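Long-range contacts in hypothetical protein (Nitrosomonas europaea, PDB 2IN3), which is a putative protein disulfide isomerase of the DsbA family, FrnE-like subfamily, and probably acts as a thiol-disulfide oxidoreductase: residues A[9-14]-A[181-186]; A[67-72]-A[79-84]; A[189-194]-A[203-208]. All blocks are in the same frame, centred on the assembly; numbering follows the deposited sequence.

Interaction 1: residues A[9-14]-A[181-186]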
loop_
_atom_site.group_PDB
_atom_site.type_symbol
_atom_site.label_atom_id
_atom_site.label_comp_id
_atom_site.label_asym_id
_atom_site.label_seq_id
_atom_site.Cartn_x
_atom_site.Cartn_y
_atom_site.Cartn_z
ATOM N N VAL A 9 -16.649 0.130 5.420
ATOM C CA VAL A 9 -15.442 0.307 4.631
ATOM C C VAL A 9 -14.357 -0.474 5.330
ATOM O O VAL A 9 -14.222 -0.416 6.561
ATOM C CB VAL A 9 -15.020 1.816 4.511
ATOM C CG1 VAL A 9 -13.645 1.946 3.843
ATOM C CG2 VAL A 9 -16.061 2.632 3.751
ATOM N N LEU A 10 -13.605 -1.222 4.540
ATOM C CA LEU A 10 -12.449 -1.948 5.036
ATOM C C LEU A 10 -11.250 -1.185 4.479
ATOM O O LEU A 10 -10.989 -1.187 3.249
ATOM C CB LEU A 10 -12.462 -3.418 4.563
ATOM C CG LEU A 10 -11.218 -4.249 4.976
ATOM C CD1 LEU A 10 -11.102 -4.403 6.493
ATOM C CD2 LEU A 10 -11.183 -5.636 4.297
ATOM N N TRP A 11 -10.587 -0.468 5.377
ATOM C CA TRP A 11 -9.369 0.273 5.037
ATOM C C TRP A 11 -8.125 -0.620 5.041
ATOM O O TRP A 11 -7.779 -1.217 6.073
ATOM C CB TRP A 11 -9.156 1.441 6.013
ATOM C CG TRP A 11 -10.164 2.528 5.902
ATOM C CD1 TRP A 11 -11.199 2.787 6.761
ATOM C CD2 TRP A 11 -10.241 3.520 4.868
ATOM N NE1 TRP A 11 -11.916 3.891 6.327
ATOM C CE2 TRP A 11 -11.343 4.360 5.173
ATOM C CE3 TRP A 11 -9.484 3.779 3.711
ATOM C CZ2 TRP A 11 -11.721 5.442 4.352
ATOM C CZ3 TRP A 11 -9.851 4.872 2.903
ATOM C CH2 TRP A 11 -10.959 5.676 3.230
ATOM N N TYR A 12 -7.447 -0.661 3.909
ATOM C CA TYR A 12 -6.146 -1.299 3.811
ATOM C C TYR A 12 -5.071 -0.228 4.006
ATOM O O TYR A 12 -4.918 0.661 3.171
ATOM C CB TYR A 12 -5.996 -1.994 2.442
ATOM C CG TYR A 12 -4.664 -2.678 2.225
ATOM C CD1 TYR A 12 -4.096 -3.490 3.213
ATOM C CD2 TYR A 12 -3.990 -2.514 1.033
ATOM C CE1 TYR A 12 -2.865 -4.158 2.981
ATOM C CE2 TYR A 12 -2.742 -3.160 0.778
ATOM C CZ TYR A 12 -2.199 -3.961 1.766
ATOM O OH TYR A 12 -1.002 -4.591 1.519
ATOM N N ILE A 13 -4.376 -0.296 5.145
ATOM C CA ILE A 13 -3.438 0.743 5.522
ATOM C C ILE A 13 -2.064 0.183 5.227
ATOM O O ILE A 13 -1.582 -0.750 5.906
ATOM C CB ILE A 13 -3.573 1.155 7.019
ATOM C CG1 ILE A 13 -5.010 1.650 7.308
ATOM C CG2 ILE A 13 -2.570 2.232 7.355
ATOM C CD1 ILE A 13 -5.339 1.878 8.782
ATOM N N ALA A 14 -1.444 0.756 4.209
ATOM C CA ALA A 14 -0.260 0.145 3.586
ATOM C C ALA A 14 0.551 1.162 2.829
ATOM O O ALA A 14 0.050 2.235 2.481
ATOM C CB ALA A 14 -0.652 -0.997 2.687
ATOM N N VAL A 181 -8.520 -2.007 8.946
ATOM C CA VAL A 181 -9.477 -1.375 9.857
ATOM C C VAL A 181 -10.834 -1.317 9.177
ATOM O O VAL A 181 -10.942 -0.843 8.034
ATOM C CB VAL A 181 -9.041 0.084 10.240
ATOM C CG1 VAL A 181 -10.173 0.809 11.005
ATOM C CG2 VAL A 181 -7.786 0.059 11.080
ATOM N N VAL A 182 -11.865 -1.778 9.885
ATOM C CA VAL A 182 -13.239 -1.555 9.443
ATOM C C VAL A 182 -13.806 -0.264 10.049
ATOM O O VAL A 182 -13.724 -0.021 11.252
ATOM C CB VAL A 182 -14.183 -2.751 9.762
ATOM C CG1 VAL A 182 -15.600 -2.448 9.263
ATOM C CG2 VAL A 182 -13.672 -4.042 9.105
ATOM N N GLU A 183 -14.355 0.574 9.187
ATOM C CA GLU A 183 -15.001 1.792 9.620
ATOM C C GLU A 183 -16.456 1.660 9.233
ATOM O O GLU A 183 -16.798 1.497 8.051
ATOM C CB GLU A 183 -14.356 3.006 8.949
ATOM C CG GLU A 183 -14.937 4.323 9.389
ATOM C CD GLU A 183 -14.039 5.497 9.059
ATOM O OE1 GLU A 183 -13.577 5.607 7.894
ATOM O OE2 GLU A 183 -13.811 6.318 9.981
ATOM N N SER A 184 -17.308 1.704 10.243
ATOM C CA SER A 184 -18.729 1.584 10.031
ATOM C C SER A 184 -19.415 2.698 10.824
ATOM O O SER A 184 -19.408 2.697 12.065
ATOM C CB SER A 184 -19.221 0.202 10.458
ATOM O OG SER A 184 -20.621 0.125 10.293
ATOM N N GLY A 185 -19.959 3.667 10.090
ATOM C CA GLY A 185 -20.632 4.817 10.691
ATOM C C GLY A 185 -19.599 5.591 11.475
ATOM O O GLY A 185 -18.561 5.972 10.939
ATOM N N THR A 186 -19.867 5.750 12.761
ATOM C CA THR A 186 -18.985 6.463 13.683
ATOM C C THR A 186 -17.827 5.593 14.220
ATOM O O THR A 186 -16.866 6.119 14.795
ATOM C CB THR A 186 -19.857 7.095 14.824
ATOM O OG1 THR A 186 -20.285 8.398 14.411
ATOM C CG2 THR A 186 -19.131 7.200 16.178
#
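Trp11 and Glu183 meet through their side chains: the indole NE1 gives a hydrogen bond of 2.9 Å to Glu183 OE1, bent to 152° at the hydrogen. The carboxylate is reached from above its plane, and ring and carboxylate planes stand 72° apart. Glu183 CG lies anti to the backbone N (chi1 -178°) and the chain runs on extended, carrying OE1 out to the edge of the indole, while Glu183 CB sits at that same edge, in the ring plane. One face of the indole rests on Val9 CG1, and Trp172 makes an edge-to-face contact with it. Beneath these side chains the backbones are joined by two antiparallel hydrogen-bonded pairs. Val9 N to Glu183 O (3.0 Å) is almost straight and is answered by Glu183 N to Val9 O (2.8 Å). Trp11 N to Val181 O (2.7 Å) is returned by Val181 N to Trp11 O (3.1 Å). Between them, the non-hydrogen-bonded pair Leu10 and Val182 turns to the other face, where Leu10 CD1 touches Val182 CG2 at 3.7 Å and Ile31 of helix 19-35 packs on Leu10. Farther along, Ile13 CD1 meets Val181 CG2 (3.8 Å). Strand 40-45 bonds to the far edge of strand 9-14 through Leu10 and Tyr12, and strand 187-192 flanks 179-184. Strand 9-14 is thus an inner strand joining a parallel to an antiparallel neighbour, the mixed sheet of the thioredoxin fold, here in a DsbA-like domain.

Interaction 2: residues A[67-72]-A[79-84]. With EDO (1,2-ethanediol), chain D; PO4 (phosphate ion), chain B.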
loop_
_atom_site.group_PDB
_atom_site.type_symbol
_atom_site.label_atom_id
_atom_site.label_comp_id
_atom_site.label_asym_id
_atom_site.label_seq_id
_atom_site.Cartn_x
_atom_site.Cartn_y
_atom_site.Cartn_z
ATOM N N HIS A 67 14.089 -8.413 5.908
ATOM C CA HIS A 67 12.626 -8.432 5.757
ATOM C C HIS A 67 12.231 -8.986 4.380
ATOM O O HIS A 67 11.335 -9.816 4.292
ATOM C CB HIS A 67 11.981 -7.047 6.015
ATOM C CG HIS A 67 12.034 -6.638 7.456
ATOM N ND1 HIS A 67 11.872 -5.335 7.877
ATOM C CD2 HIS A 67 12.275 -7.365 8.573
ATOM C CE1 HIS A 67 12.011 -5.276 9.195
ATOM N NE2 HIS A 67 12.261 -6.496 9.642
ATOM N N TRP A 68 12.922 -8.557 3.318
ATOM C CA TRP A 68 12.629 -9.041 1.970
ATOM C C TRP A 68 12.807 -10.559 1.877
ATOM O O TRP A 68 11.939 -11.272 1.399
ATOM C CB TRP A 68 13.556 -8.400 0.933
ATOM C CG TRP A 68 13.355 -6.942 0.665
ATOM C CD1 TRP A 68 12.700 -6.012 1.466
ATOM C CD2 TRP A 68 13.882 -6.220 -0.442
ATOM N NE1 TRP A 68 12.784 -4.774 0.899
ATOM C CE2 TRP A 68 13.484 -4.865 -0.283
ATOM C CE3 TRP A 68 14.632 -6.586 -1.576
ATOM C CZ2 TRP A 68 13.807 -3.868 -1.215
ATOM C CZ3 TRP A 68 14.958 -5.583 -2.513
ATOM C CH2 TRP A 68 14.559 -4.237 -2.311
ATOM N N HIS A 69 13.942 -11.060 2.331
ATOM C CA HIS A 69 14.131 -12.506 2.399
ATOM C C HIS A 69 13.000 -13.214 3.183
ATOM O O HIS A 69 12.450 -14.202 2.696
ATOM C CB HIS A 69 15.497 -12.809 2.983
ATOM C CG HIS A 69 16.632 -12.482 2.063
ATOM N ND1 HIS A 69 16.902 -13.221 0.935
ATOM C CD2 HIS A 69 17.577 -11.514 2.110
ATOM C CE1 HIS A 69 17.986 -12.743 0.340
ATOM N NE2 HIS A 69 18.408 -11.701 1.028
ATOM N N SER A 70 12.640 -12.713 4.378
ATOM C CA SER A 70 11.535 -13.289 5.153
ATOM C C SER A 70 10.247 -13.329 4.382
ATOM O O SER A 70 9.557 -14.354 4.411
ATOM C CB SER A 70 11.269 -12.557 6.480
ATOM O OG SER A 70 12.425 -12.519 7.266
ATOM N N VAL A 71 9.917 -12.212 3.727
ATOM C CA VAL A 71 8.691 -12.101 2.922
ATOM C C VAL A 71 8.737 -13.125 1.778
ATOM O O VAL A 71 7.774 -13.869 1.535
ATOM C CB VAL A 71 8.510 -10.678 2.352
ATOM C CG1 VAL A 71 7.326 -10.657 1.342
ATOM C CG2 VAL A 71 8.230 -9.698 3.460
ATOM N N HIS A 72 9.868 -13.157 1.088
ATOM C CA HIS A 72 10.008 -14.063 -0.048
ATOM C C HIS A 72 9.807 -15.525 0.353
ATOM O O HIS A 72 9.021 -16.241 -0.260
ATOM C CB HIS A 72 11.371 -13.909 -0.712
ATOM C CG HIS A 72 11.548 -14.813 -1.880
ATOM N ND1 HIS A 72 10.715 -14.758 -2.977
ATOM C CD2 HIS A 72 12.429 -15.811 -2.116
ATOM C CE1 HIS A 72 11.077 -15.689 -3.844
ATOM N NE2 HIS A 72 12.119 -16.335 -3.350
ATOM N N PHE A 79 11.368 -10.895 -5.260
ATOM C CA PHE A 79 12.249 -9.737 -5.053
ATOM C C PHE A 79 13.487 -9.973 -5.906
ATOM O O PHE A 79 13.909 -11.103 -6.058
ATOM C CB PHE A 79 12.722 -9.630 -3.586
ATOM C CG PHE A 79 11.619 -9.366 -2.579
ATOM C CD1 PHE A 79 11.416 -8.079 -2.074
ATOM C CD2 PHE A 79 10.847 -10.415 -2.088
ATOM C CE1 PHE A 79 10.448 -7.824 -1.112
ATOM C CE2 PHE A 79 9.840 -10.178 -1.144
ATOM C CZ PHE A 79 9.628 -8.893 -0.662
ATOM N N THR A 80 14.055 -8.903 -6.454
ATOM C CA THR A 80 15.352 -8.964 -7.128
ATOM C C THR A 80 16.408 -8.510 -6.147
ATOM O O THR A 80 16.453 -7.347 -5.759
ATOM C CB THR A 80 15.383 -8.094 -8.381
ATOM O OG1 THR A 80 14.251 -8.422 -9.178
ATOM C CG2 THR A 80 16.658 -8.351 -9.186
ATOM N N PHE A 81 17.212 -9.465 -5.689
ATOM C CA PHE A 81 18.146 -9.196 -4.619
ATOM C C PHE A 81 19.452 -8.670 -5.172
ATOM O O PHE A 81 20.143 -7.906 -4.501
ATOM C CB PHE A 81 18.382 -10.459 -3.778
ATOM C CG PHE A 81 17.230 -10.805 -2.906
ATOM C CD1 PHE A 81 16.983 -10.097 -1.757
ATOM C CD2 PHE A 81 16.356 -11.827 -3.257
ATOM C CE1 PHE A 81 15.897 -10.416 -0.951
ATOM C CE2 PHE A 81 15.269 -12.143 -2.450
ATOM C CZ PHE A 81 15.040 -11.434 -1.307
ATOM N N GLU A 82 19.784 -9.079 -6.395
ATOM C CA GLU A 82 21.035 -8.666 -7.037
ATOM C C GLU A 82 21.029 -7.141 -7.211
ATOM O O GLU A 82 20.110 -6.582 -7.805
ATOM C CB GLU A 82 21.205 -9.357 -8.393
ATOM C CG GLU A 82 21.457 -10.870 -8.339
ATOM C CD GLU A 82 20.228 -11.679 -7.898
ATOM O OE1 GLU A 82 19.065 -11.210 -8.096
ATOM O OE2 GLU A 82 20.439 -12.791 -7.349
ATOM N N ASN A 83 22.061 -6.491 -6.674
ATOM C CA ASN A 83 22.177 -5.025 -6.633
ATOM C C ASN A 83 21.001 -4.243 -6.030
ATOM O O ASN A 83 20.824 -3.067 -6.334
ATOM C CB ASN A 83 22.595 -4.462 -7.995
ATOM C CG ASN A 83 23.960 -4.974 -8.424
ATOM O OD1 ASN A 83 24.072 -6.042 -9.024
ATOM N ND2 ASN A 83 25.009 -4.223 -8.100
ATOM N N ALA A 84 20.223 -4.902 -5.169
ATOM C CA ALA A 84 19.150 -4.261 -4.392
ATOM C C ALA A 84 19.650 -3.056 -3.600
ATOM O O ALA A 84 20.779 -3.056 -3.069
ATOM C CB ALA A 84 18.494 -5.269 -3.443
HETATM C C1 EDO D . 12.882 -16.332 7.221
HETATM O O1 EDO D . 13.624 -15.153 6.887
HETATM C C2 EDO D . 11.909 -16.013 8.333
HETATM O O2 EDO D . 12.636 -15.179 9.234
HETATM P P PO4 B . 10.295 -3.046 5.510
HETATM O O1 PO4 B . 11.711 -3.175 5.997
HETATM O O2 PO4 B . 9.730 -1.656 5.713
HETATM O O3 PO4 B . 10.240 -3.440 4.066
HETATM O O4 PO4 B . 9.447 -3.958 6.392
#
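Phe79, in the loop between helices 58-75 and 94-106, lies over one face of the Trp68 indole of helix 58-75 in an offset stack, its ring centroid 4.7 Å from that of the five-membered ring and the planes 26° apart. Trp68 CG is anti to the carbonyl carbon (chi1 -69°), which brings the indole out from the helix with its CZ3 corner 3.7 Å from Ala84 CB. Trp68 CB itself makes a CH-pi contact over the face of Phe79, 3.9 Å from the centroid. Val71 CG1 meets Phe79 CZ at the ring edge (3.5 Å), and His72 CB approaches Phe79 CD2. The second ring of the loop, Phe81, lies nearly parallel to the imidazole of His69, planes only 3° apart and centroids 3.9 Å. Phe79 CB lies over the opposite face of Phe81, toward the rim, while Phe81 CE1 reaches Trp68 CB at 3.6 Å. Although the CB of His69 points away from the loop, its first torsion, with CG beside the backbone N, swings the imidazole back over Phe81. His67 ND1 donates to O1 of a phosphate, probably from the crystallisation liquor, which Ser19 OG also binds. Between segments 67-72 and 79-84 the hold is by stacked rings and apolar contact without hydrogen bonds, while Ala84 O is bonded to Arg61 farther back on the same helix.

Interaction 3: residues A[189-194]-A[203-208]. With EDO (1,2-ethanediol), chain F.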
loop_
_atom_site.group_PDB
_atom_site.type_symbol
_atom_site.label_atom_id
_atom_site.label_comp_id
_atom_site.label_asym_id
_atom_site.label_seq_id
_atom_site.Cartn_x
_atom_site.Cartn_y
_atom_site.Cartn_z
ATOM N N TYR A 189 -12.849 -0.381 13.855
ATOM C CA TYR A 189 -12.499 -1.663 14.428
ATOM C C TYR A 189 -11.198 -2.124 13.811
ATOM O O TYR A 189 -11.097 -2.249 12.590
ATOM C CB TYR A 189 -13.583 -2.685 14.108
ATOM C CG TYR A 189 -14.959 -2.281 14.548
ATOM C CD1 TYR A 189 -15.458 -2.713 15.772
ATOM C CD2 TYR A 189 -15.775 -1.492 13.738
ATOM C CE1 TYR A 189 -16.711 -2.354 16.189
ATOM C CE2 TYR A 189 -17.047 -1.134 14.151
ATOM C CZ TYR A 189 -17.504 -1.570 15.382
ATOM O OH TYR A 189 -18.764 -1.231 15.840
ATOM N N LEU A 190 -10.204 -2.379 14.648
ATOM C CA LEU A 190 -8.927 -2.852 14.148
ATOM C C LEU A 190 -9.043 -4.339 13.871
ATOM O O LEU A 190 -9.395 -5.110 14.773
ATOM C CB LEU A 190 -7.829 -2.561 15.178
ATOM C CG LEU A 190 -6.382 -2.911 14.850
ATOM C CD1 LEU A 190 -5.905 -2.161 13.611
ATOM C CD2 LEU A 190 -5.510 -2.616 16.080
ATOM N N ILE A 191 -8.789 -4.743 12.626
ATOM C CA ILE A 191 -8.832 -6.170 12.244
ATOM C C ILE A 191 -7.467 -6.841 12.431
ATOM O O ILE A 191 -7.376 -7.848 13.139
ATOM C CB ILE A 191 -9.377 -6.389 10.795
ATOM C CG1 ILE A 191 -10.775 -5.784 10.618
ATOM C CG2 ILE A 191 -9.411 -7.886 10.409
ATOM C CD1 ILE A 191 -11.888 -6.416 11.489
ATOM N N THR A 192 -6.411 -6.273 11.836
ATOM C CA THR A 192 -5.048 -6.831 11.949
ATOM C C THR A 192 -4.050 -5.697 11.872
ATOM O O THR A 192 -4.349 -4.662 11.269
ATOM C CB THR A 192 -4.723 -7.885 10.792
ATOM O OG1 THR A 192 -3.417 -8.451 10.983
ATOM C CG2 THR A 192 -4.725 -7.258 9.437
ATOM N N THR A 193 -2.872 -5.870 12.465
ATOM C CA THR A 193 -1.828 -4.838 12.325
ATOM C C THR A 193 -0.487 -5.382 11.869
ATOM O O THR A 193 0.552 -5.040 12.456
ATOM C CB THR A 193 -1.530 -4.090 13.625
ATOM O OG1 THR A 193 -1.095 -5.040 14.599
ATOM C CG2 THR A 193 -2.744 -3.355 14.120
ATOM N N GLY A 194 -0.499 -6.211 10.836
ATOM C CA GLY A 194 0.691 -6.897 10.366
ATOM C C GLY A 194 0.225 -7.962 9.405
ATOM O O GLY A 194 -0.978 -8.238 9.324
ATOM N N GLN A 203 -11.359 -15.585 9.189
ATOM C CA GLN A 203 -11.950 -15.699 10.531
ATOM C C GLN A 203 -12.342 -14.324 11.092
ATOM O O GLN A 203 -13.468 -14.128 11.551
ATOM C CB GLN A 203 -10.989 -16.411 11.507
ATOM C CG GLN A 203 -11.587 -16.710 12.898
ATOM C CD GLN A 203 -11.305 -15.628 13.938
ATOM O OE1 GLN A 203 -10.149 -15.313 14.227
ATOM N NE2 GLN A 203 -12.367 -15.076 14.526
ATOM N N LEU A 204 -11.386 -13.397 11.071
ATOM C CA LEU A 204 -11.565 -12.074 11.682
ATOM C C LEU A 204 -12.688 -11.299 10.986
ATOM O O LEU A 204 -13.636 -10.822 11.631
ATOM C CB LEU A 204 -10.243 -11.279 11.624
ATOM C CG LEU A 204 -9.145 -11.935 12.477
ATOM C CD1 LEU A 204 -7.773 -11.284 12.232
ATOM C CD2 LEU A 204 -9.542 -11.923 13.931
ATOM N N LEU A 205 -12.635 -11.268 9.664
ATOM C CA LEU A 205 -13.691 -10.601 8.880
ATOM C C LEU A 205 -15.048 -11.262 9.054
ATOM O O LEU A 205 -16.051 -10.569 9.224
ATOM C CB LEU A 205 -13.315 -10.496 7.403
ATOM C CG LEU A 205 -12.038 -9.675 7.183
ATOM C CD1 LEU A 205 -11.550 -9.864 5.727
ATOM C CD2 LEU A 205 -12.240 -8.195 7.532
ATOM N N ASP A 206 -15.071 -12.597 9.014
ATOM C CA ASP A 206 -16.319 -13.335 9.181
ATOM C C ASP A 206 -16.995 -12.974 10.511
ATOM O O ASP A 206 -18.202 -12.761 10.566
ATOM C CB ASP A 206 -16.056 -14.839 9.108
ATOM C CG ASP A 206 -15.758 -15.334 7.680
ATOM O OD1 ASP A 206 -15.946 -14.570 6.701
ATOM O OD2 ASP A 206 -15.382 -16.527 7.540
ATOM N N THR A 207 -16.200 -12.945 11.585
ATOM C CA THR A 207 -16.710 -12.640 12.931
ATOM C C THR A 207 -17.190 -11.193 13.017
ATOM O O THR A 207 -18.262 -10.917 13.578
ATOM C CB THR A 207 -15.617 -12.956 14.007
ATOM O OG1 THR A 207 -15.357 -14.359 13.984
ATOM C CG2 THR A 207 -16.073 -12.560 15.411
ATOM N N TRP A 208 -16.419 -10.274 12.442
ATOM C CA TRP A 208 -16.838 -8.868 12.396
ATOM C C TRP A 208 -18.211 -8.746 11.720
ATOM O O TRP A 208 -19.137 -8.171 12.300
ATOM C CB TRP A 208 -15.784 -7.933 11.725
ATOM C CG TRP A 208 -16.207 -6.497 11.956
ATOM C CD1 TRP A 208 -15.884 -5.712 13.034
ATOM C CD2 TRP A 208 -17.142 -5.736 11.175
ATOM N NE1 TRP A 208 -16.519 -4.495 12.939
ATOM C CE2 TRP A 208 -17.306 -4.485 11.818
ATOM C CE3 TRP A 208 -17.851 -5.985 9.993
ATOM C CZ2 TRP A 208 -18.161 -3.481 11.322
ATOM C CZ3 TRP A 208 -18.691 -4.979 9.486
ATOM C CH2 TRP A 208 -18.834 -3.745 10.153
HETATM C C1 EDO F . 3.233 -8.595 14.854
HETATM O O1 EDO F . 3.337 -8.809 13.437
HETATM C C2 EDO F . 2.587 -7.226 15.119
HETATM O O2 EDO F . 1.251 -7.193 14.570
#
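Tyr189 and Trp208 form an edge-to-face aromatic pair where an edge strand of the thioredoxin-fold sheet, 187-192, meets the C-terminal helix 198-211. Strand segment 189-192 and helix segment 203-208 run nearly antiparallel, at 154°, with axes 9.1 Å apart. Ile191 fills the middle. From its CB, CG2 stands anti to the backbone N and reaches Leu204 CB at 3.7 Å and Leu205 CD2 at 4.0 Å. The other branch, CG1, passes 4.2 Å from Leu205 CD2. With chi2 at -64°, CD1 then bends toward the last turn of the segment and ends 4.2 Å from Trp208 CB. The backbone takes part too, since Leu204 CD1 lies against Ile191 O. A classic beta bulge, Ile191 and Thr192 both opposite Leu180, interrupts the regular pairing at this point. Leu205 also packs on Ile31 and Tyr35 of helix 19-35, so the helix is fitted against sheet and helix at once. Trp208 stacks on His212, whose ring meets Tyr189 as well. In the aromatic pair the planes stand 69° apart, and Trp208 NE1 is set over the Tyr189 face, off-centre toward the rim and 3.2 Å from Tyr189 CG.

Interactions 1 and 3 share one sheet and touch: Val182 O lies 2.8 Å from Tyr189 N, a probable hydrogen bond, and Val182 CG1 packs on Trp208 CZ2 at 3.4 Å. Interaction 1 joins two inner strands, chiefly by backbone hydrogen bonds, with one indole-carboxylate bond added; interaction 3 seats a helix on an edge strand chiefly by side-chain contacts, with no hydrogen bond between the two segments. Interaction 2 is nested in the chain between the segments of interaction 1, yet its centre lies about 30 Å from that one, across the chain's centre. It fastens a loop to a helix with stacked rings. All three are partly buried, with an exposed residue, His69, among the touching ones in interaction 2 alone.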